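Local coordinates for protein kinase A regulatory subunit, putative (Trypanosoma cruzi, PDB 6FTF) that is the regulatory subunit of a cAMP-independent protein kinase A and binds the nucleoside analogue 7-cyano-7-deazainosine in both of its cyclic nucleotide-binding domains, at residues Lys19-Pro24 with Arg138-Asn143; Thr41-Phe46 with Leu83-Ser88. All blocks are in the same frame, centred on the assembly; numbering follows the deposited sequence. Where two conformers were deposited one is given.

Contact 1 of 2, residues Lys19-Pro24 with Arg138-Asn143; sequences KLYQAP and RDTYRN
Y21 lays its ring over the side chain of N143, and three measurements describe the overlap. The ring and the N143 amide are stacked with their planes only 8° apart; N143 CB sits 4.0 Å from the centroid of the Y21 ring in a CH-pi contact; and N143 OD1 comes within 3.6 Å of Y21 CB, so the amide covers the root of the tyrosine as well as part of its face. D139 O lies above that same face, near the rim. The amide is held parallel to the ring by a bond inside the helix: N143 ND2 donates to D139 O at 2.9 Å, nearly straight at 163°, and the acceptor lies almost in the amide plane, which fixes the rotation of the amide under the tyrosine. D139 O also takes the backbone N-H of N143, the two donors arriving from opposite faces of its carbonyl plane.

With CG anti to the backbone N (chi1 175°), the Y21 ring projects across the helix surface, and its phenol end reaches T140. There the hydroxyls Y21 OH and T140 OG1 are hydrogen-bonded at 2.7 Å, T140 OG1 lying close to the ring plane at its edge. T140 OG1 has a second hydrogen-bond partner in D137, just before the helix. P24 CD packs 3.4 Å from T140 OG1, while A23 CB meets T140 CG2 at 3.9 Å. The extended residues 21-24 thus run along helix 138-145, Y21 lying nearest N143 and A23 nearest T140; this helix follows the last barrel strand of the first cyclic nucleotide-binding domain, 130-137. Y21 and P24 also touch D137 at the end of that strand, and A23 and P24 rest on V56 and A60 of helix 51-60.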
loop_
_atom_site.group_PDB
_atom_site.type_symbol
_atom_site.label_atom_id
_atom_site.label_comp_id
_atom_site.label_asym_id
_atom_site.label_seq_id
_atom_site.Cartn_x
_atom_site.Cartn_y
_atom_site.Cartn_z
ATOM N N LYS A 19 16.851 -3.466 -19.173
ATOM C CA LYS A 19 16.409 -4.691 -19.832
ATOM C C LYS A 19 17.552 -5.678 -20.044
ATOM O O LYS A 19 17.299 -6.873 -20.240
ATOM C CB LYS A 19 15.755 -4.349 -21.175
ATOM N N LEU A 20 18.796 -5.208 -20.017
ATOM C CA LEU A 20 19.958 -6.068 -20.174
ATOM C C LEU A 20 20.510 -6.551 -18.843
ATOM O O LEU A 20 21.512 -7.273 -18.834
ATOM C CB LEU A 20 21.058 -5.325 -20.938
ATOM C CG LEU A 20 20.679 -4.828 -22.333
ATOM C CD1 LEU A 20 21.831 -4.042 -22.937
ATOM C CD2 LEU A 20 20.280 -5.981 -23.245
ATOM N N TYR A 21 19.902 -6.157 -17.723
ATOM C CA TYR A 21 20.355 -6.585 -16.404
ATOM C C TYR A 21 19.719 -7.927 -16.046
ATOM O O TYR A 21 18.494 -8.080 -16.106
ATOM C CB TYR A 21 19.990 -5.538 -15.345
ATOM C CG TYR A 21 20.332 -5.986 -13.945
ATOM C CD1 TYR A 21 21.618 -5.872 -13.455
ATOM C CD2 TYR A 21 19.363 -6.550 -13.126
ATOM C CE1 TYR A 21 21.933 -6.295 -12.187
ATOM C CE2 TYR A 21 19.667 -6.972 -11.853
ATOM C CZ TYR A 21 20.957 -6.850 -11.391
ATOM O OH TYR A 21 21.303 -7.265 -10.134
ATOM N N GLN A 22 20.549 -8.886 -15.657
ATOM C CA GLN A 22 20.076 -10.169 -15.153
ATOM C C GLN A 22 20.306 -10.207 -13.646
ATOM O O GLN A 22 21.445 -10.120 -13.181
ATOM C CB GLN A 22 20.760 -11.362 -15.834
ATOM C CG GLN A 22 20.127 -12.710 -15.410
ATOM C CD GLN A 22 20.847 -13.944 -15.939
ATOM O OE1 GLN A 22 21.235 -14.003 -17.106
ATOM N NE2 GLN A 22 21.008 -14.946 -15.078
ATOM N N ALA A 23 19.232 -10.358 -12.895
ATOM C CA ALA A 23 19.353 -10.455 -11.457
ATOM C C ALA A 23 20.009 -11.775 -11.063
ATOM O O ALA A 23 19.870 -12.786 -11.763
ATOM C CB ALA A 23 17.970 -10.405 -10.829
ATOM N N PRO A 24 20.696 -11.811 -9.927
ATOM C CA PRO A 24 21.157 -13.098 -9.407
ATOM C C PRO A 24 19.973 -13.980 -9.080
ATOM O O PRO A 24 18.873 -13.503 -8.816
ATOM C CB PRO A 24 21.940 -12.721 -8.149
ATOM C CG PRO A 24 21.443 -11.412 -7.756
ATOM C CD PRO A 24 20.992 -10.708 -9.005
ATOM N N ARG A 138 21.544 -3.939 -4.147
ATOM C CA ARG A 138 21.306 -2.615 -4.714
ATOM C C ARG A 138 21.023 -2.674 -6.207
ATOM O O ARG A 138 20.109 -2.004 -6.694
ATOM C CB ARG A 138 22.518 -1.727 -4.445
ATOM C CG ARG A 138 22.508 -0.385 -5.156
ATOM C CD ARG A 138 23.647 0.450 -4.572
ATOM N NE ARG A 138 23.762 1.811 -5.073
ATOM C CZ ARG A 138 24.678 2.670 -4.628
ATOM N NH1 ARG A 138 25.539 2.296 -3.685
ATOM N NH2 ARG A 138 24.736 3.898 -5.119
ATOM N N ASP A 139 21.829 -3.418 -6.965
ATOM C CA ASP A 139 21.679 -3.377 -8.418
ATOM C C ASP A 139 20.339 -3.950 -8.842
ATOM O O ASP A 139 19.689 -3.413 -9.743
ATOM C CB ASP A 139 22.829 -4.112 -9.116
ATOM C CG ASP A 139 24.152 -3.344 -9.058
ATOM O OD1 ASP A 139 24.152 -2.159 -8.668
ATOM O OD2 ASP A 139 25.197 -3.935 -9.424
ATOM N N THR A 140 19.889 -5.024 -8.197
ATOM C CA THR A 140 18.583 -5.543 -8.560
ATOM C C THR A 140 17.491 -4.553 -8.193
ATOM O O THR A 140 16.545 -4.361 -8.959
ATOM C CB THR A 140 18.328 -6.910 -7.924
ATOM O OG1 THR A 140 19.374 -7.803 -8.313
ATOM C CG2 THR A 140 17.020 -7.474 -8.385
ATOM N N TYR A 141 17.586 -3.938 -7.012
ATOM C CA TYR A 141 16.608 -2.921 -6.657
ATOM C C TYR A 141 16.584 -1.805 -7.707
ATOM O O TYR A 141 15.521 -1.429 -8.214
ATOM C CB TYR A 141 16.862 -2.343 -5.255
ATOM C CG TYR A 141 15.842 -1.265 -4.973
ATOM C CD1 TYR A 141 14.522 -1.582 -4.654
ATOM C CD2 TYR A 141 16.162 0.072 -5.145
ATOM C CE1 TYR A 141 13.567 -0.579 -4.470
ATOM C CE2 TYR A 141 15.212 1.075 -4.971
ATOM C CZ TYR A 141 13.928 0.736 -4.639
ATOM O OH TYR A 141 12.994 1.743 -4.488
ATOM N N ARG A 142 17.754 -1.269 -8.062
ATOM C CA ARG A 142 17.772 -0.114 -8.957
ATOM C C ARG A 142 17.351 -0.475 -10.371
ATOM O O ARG A 142 16.716 0.345 -11.050
ATOM C CB ARG A 142 19.148 0.546 -8.968
ATOM C CG ARG A 142 19.509 1.148 -7.622
ATOM C CD ARG A 142 20.788 1.951 -7.636
ATOM N NE ARG A 142 20.653 3.188 -8.409
ATOM C CZ ARG A 142 21.326 3.474 -9.524
ATOM N NH1 ARG A 142 22.215 2.626 -10.028
ATOM N NH2 ARG A 142 21.112 4.632 -10.138
ATOM N N ASN A 143 17.699 -1.671 -10.844
ATOM C CA ASN A 143 17.407 -2.036 -12.224
ATOM C C ASN A 143 16.003 -2.580 -12.397
ATOM O O ASN A 143 15.365 -2.308 -13.424
ATOM C CB ASN A 143 18.399 -3.077 -12.723
ATOM C CG ASN A 143 19.665 -2.466 -13.202
ATOM O OD1 ASN A 143 19.769 -2.063 -14.370
ATOM N ND2 ASN A 143 20.637 -2.363 -12.320
#

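Contact 2 of 2, residues Thr41-Phe46 with Leu83-Ser88; sequences THNVLF and LYIIQS
L83 and I85, two residues apart on one strand, present three methyl groups to the chain that follows helix 30-42. L45 and L83 reach toward each other tip to tip, their CD1 atoms 3.9 Å apart. The other methyl of the same leucine, L83 CD2, lies 3.8 Å from F46 CZ and approaches the ring obliquely. I85 has two conformers; in one of them its CD1 comes to the ring at its edge, close to the plane, 3.8 Å from F46 CE2. In that conformer I85 CD1 also lies beside the N43 amide, with N43 ND2 at 4.1 Å, so the tip of the isoleucine meets an aromatic edge and, beside it, a polar group.

Behind this first layer, the shape of 43-46 is set by N43. Its CG is anti to the backbone N (chi1 -177°), and N43 OD1 accepts from L45 N at 2.9 Å with an N-H...O angle of 162°, an Asx turn. F46 N bonds back to N43 O at 3.1 Å, closing the short 3-10 turn over the same residues. L45 CB then lies 3.8 Å above the plane of the F46 ring, while N43 CB sits at the ring's edge, which helps to orient the aromatic group. N43 ND2 is itself hydrogen-bonded to G106 O, so one amide fixes its own turn and ties it to the barrel.

Farther out, N43 and V44 touch M266 in helix 264-268 of the second domain, and L83 and I85 pair with L136 and W134 of the neighbouring strand. Helix 30-42, the 3-10 turn 44-45 and helix 51-60, packed on a beta barrel, form the N3A motif characteristic of cyclic nucleotide-binding domains.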
loop_
_atom_site.group_PDB
_atom_site.type_symbol
_atom_site.label_atom_id
_atom_site.label_comp_id
_atom_site.label_asym_id
_atom_site.label_seq_id
_atom_site.Cartn_x
_atom_site.Cartn_y
_atom_site.Cartn_z
ATOM N N THR A 41 4.255 -8.881 -2.640
ATOM C CA THR A 41 3.013 -8.379 -3.213
ATOM C C THR A 41 2.194 -7.557 -2.230
ATOM O O THR A 41 1.239 -6.885 -2.655
ATOM C CB THR A 41 2.161 -9.498 -3.805
ATOM O OG1 THR A 41 1.812 -10.419 -2.784
ATOM C CG2 THR A 41 2.886 -10.224 -4.942
ATOM N N HIS A 42 2.524 -7.576 -0.947
ATOM C CA HIS A 42 1.852 -6.717 0.015
ATOM C C HIS A 42 2.697 -5.533 0.447
ATOM O O HIS A 42 2.226 -4.713 1.234
ATOM C CB HIS A 42 1.410 -7.532 1.236
ATOM C CG HIS A 42 0.323 -8.501 0.917
ATOM N ND1 HIS A 42 0.564 -9.722 0.322
ATOM C CD2 HIS A 42 -1.021 -8.408 1.049
ATOM C CE1 HIS A 42 -0.582 -10.350 0.129
ATOM N NE2 HIS A 42 -1.560 -9.576 0.565
ATOM N N ASN A 43 3.911 -5.403 -0.062
ATOM C CA ASN A 43 4.793 -4.300 0.292
ATOM C C ASN A 43 4.796 -3.269 -0.825
ATOM O O ASN A 43 5.014 -3.605 -1.991
ATOM C CB ASN A 43 6.210 -4.815 0.552
ATOM C CG ASN A 43 7.137 -3.718 1.001
ATOM O OD1 ASN A 43 7.488 -2.835 0.222
ATOM N ND2 ASN A 43 7.559 -3.761 2.258
ATOM N N VAL A 44 4.573 -2.010 -0.463
ATOM C CA VAL A 44 4.336 -0.972 -1.459
ATOM C C VAL A 44 5.501 -0.741 -2.411
ATOM O O VAL A 44 5.287 -0.176 -3.493
ATOM C CB VAL A 44 3.928 0.365 -0.814
ATOM C CG1 VAL A 44 2.714 0.188 0.067
ATOM C CG2 VAL A 44 5.107 0.996 -0.072
ATOM N N LEU A 45 6.727 -1.120 -2.054
ATOM C CA LEU A 45 7.859 -0.878 -2.942
ATOM C C LEU A 45 7.786 -1.692 -4.220
ATOM O O LEU A 45 8.496 -1.369 -5.177
ATOM C CB LEU A 45 9.167 -1.220 -2.235
ATOM C CG LEU A 45 9.523 -0.335 -1.048
ATOM C CD1 LEU A 45 10.683 -0.918 -0.270
ATOM C CD2 LEU A 45 9.840 1.087 -1.489
ATOM N N PHE A 46 6.954 -2.728 -4.257
ATOM C CA PHE A 46 6.857 -3.638 -5.397
ATOM C C PHE A 46 5.506 -3.547 -6.093
ATOM O O PHE A 46 5.185 -4.401 -6.921
ATOM C CB PHE A 46 7.150 -5.067 -4.932
ATOM C CG PHE A 46 8.411 -5.176 -4.119
ATOM C CD1 PHE A 46 9.642 -5.356 -4.714
ATOM C CD2 PHE A 46 8.358 -5.038 -2.756
ATOM C CE1 PHE A 46 10.790 -5.423 -3.947
ATOM C CE2 PHE A 46 9.502 -5.101 -1.982
ATOM C CZ PHE A 46 10.710 -5.286 -2.577
ATOM N N LEU A 83 18.408 -3.894 0.691
ATOM C CA LEU A 83 17.004 -3.739 1.061
ATOM C C LEU A 83 16.579 -4.976 1.838
ATOM O O LEU A 83 16.770 -6.097 1.369
ATOM C CB LEU A 83 16.155 -3.615 -0.194
ATOM C CG LEU A 83 14.653 -3.437 0.018
ATOM C CD1 LEU A 83 14.335 -2.106 0.651
ATOM C CD2 LEU A 83 13.923 -3.577 -1.323
ATOM N N TYR A 84 16.013 -4.785 3.017
ATOM C CA TYR A 84 15.571 -5.881 3.870
ATOM C C TYR A 84 14.054 -5.855 3.933
ATOM O O TYR A 84 13.475 -4.816 4.248
ATOM C CB TYR A 84 16.089 -5.699 5.299
ATOM C CG TYR A 84 17.574 -5.778 5.417
ATOM C CD1 TYR A 84 18.378 -4.717 5.069
ATOM C CD2 TYR A 84 18.183 -6.951 5.842
ATOM C CE1 TYR A 84 19.764 -4.818 5.173
ATOM C CE2 TYR A 84 19.537 -7.068 5.941
ATOM C CZ TYR A 84 20.322 -6.010 5.595
ATOM O OH TYR A 84 21.692 -6.159 5.698
ATOM N N ILE A 85 13.409 -6.972 3.628
ATOM C CA ILE A 85 11.967 -7.132 3.791
ATOM C C ILE A 85 11.772 -8.092 4.960
ATOM O O ILE A 85 12.311 -9.208 4.969
ATOM C CB ILE A 85 11.288 -7.656 2.515
ATOM C CG1 ILE A 85 11.644 -6.790 1.296
ATOM C CG2 ILE A 85 9.759 -7.692 2.722
ATOM C CD1 ILE A 85 11.272 -5.322 1.422
ATOM N N ILE A 86 11.051 -7.653 5.972
ATOM C CA ILE A 86 10.935 -8.405 7.217
ATOM C C ILE A 86 9.912 -9.524 7.070
ATOM O O ILE A 86 8.736 -9.281 6.778
ATOM C CB ILE A 86 10.554 -7.462 8.363
ATOM C CG1 ILE A 86 11.638 -6.407 8.571
ATOM C CG2 ILE A 86 10.312 -8.255 9.631
ATOM C CD1 ILE A 86 11.221 -5.282 9.487
ATOM N N GLN A 87 10.351 -10.763 7.302
ATOM C CA GLN A 87 9.441 -11.896 7.407
ATOM C C GLN A 87 8.754 -11.925 8.765
ATOM O O GLN A 87 7.523 -12.068 8.850
ATOM C CB GLN A 87 10.207 -13.197 7.179
ATOM C CG GLN A 87 9.377 -14.450 7.422
ATOM C CD GLN A 87 10.180 -15.709 7.196
ATOM O OE1 GLN A 87 10.857 -15.872 6.169
ATOM N NE2 GLN A 87 10.138 -16.615 8.165
ATOM N N SER A 88 9.523 -11.764 9.835
ATOM C CA SER A 88 8.960 -11.735 11.173
ATOM C C SER A 88 9.921 -10.985 12.071
ATOM O O SER A 88 11.127 -10.926 11.812
ATOM C CB SER A 88 8.673 -13.139 11.697
ATOM O OG SER A 88 9.830 -13.950 11.675
#

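Both contacts join the N-terminal helical region to the first cyclic nucleotide-binding domain, and their centres lie about 17 Å apart. Along the chain, contact 2 is nested within contact 1: 19-24 precedes 41-46, then 83-88, and 138-143 comes last. In contact 2 the N-terminal segment meets strand 82-86; in contact 1 it meets the helix directly after strand 130-137, the antiparallel neighbour of 82-86 in the same sheet. They also touch directly, Y141 CD1 packing 3.9 Å from L83 CD2, although Y141 makes no contact with 19-24. The L83 side chain is about 7 Å from bound 7-cyano-7-deazainosine, so contact 2 lies next to the first nucleoside pocket.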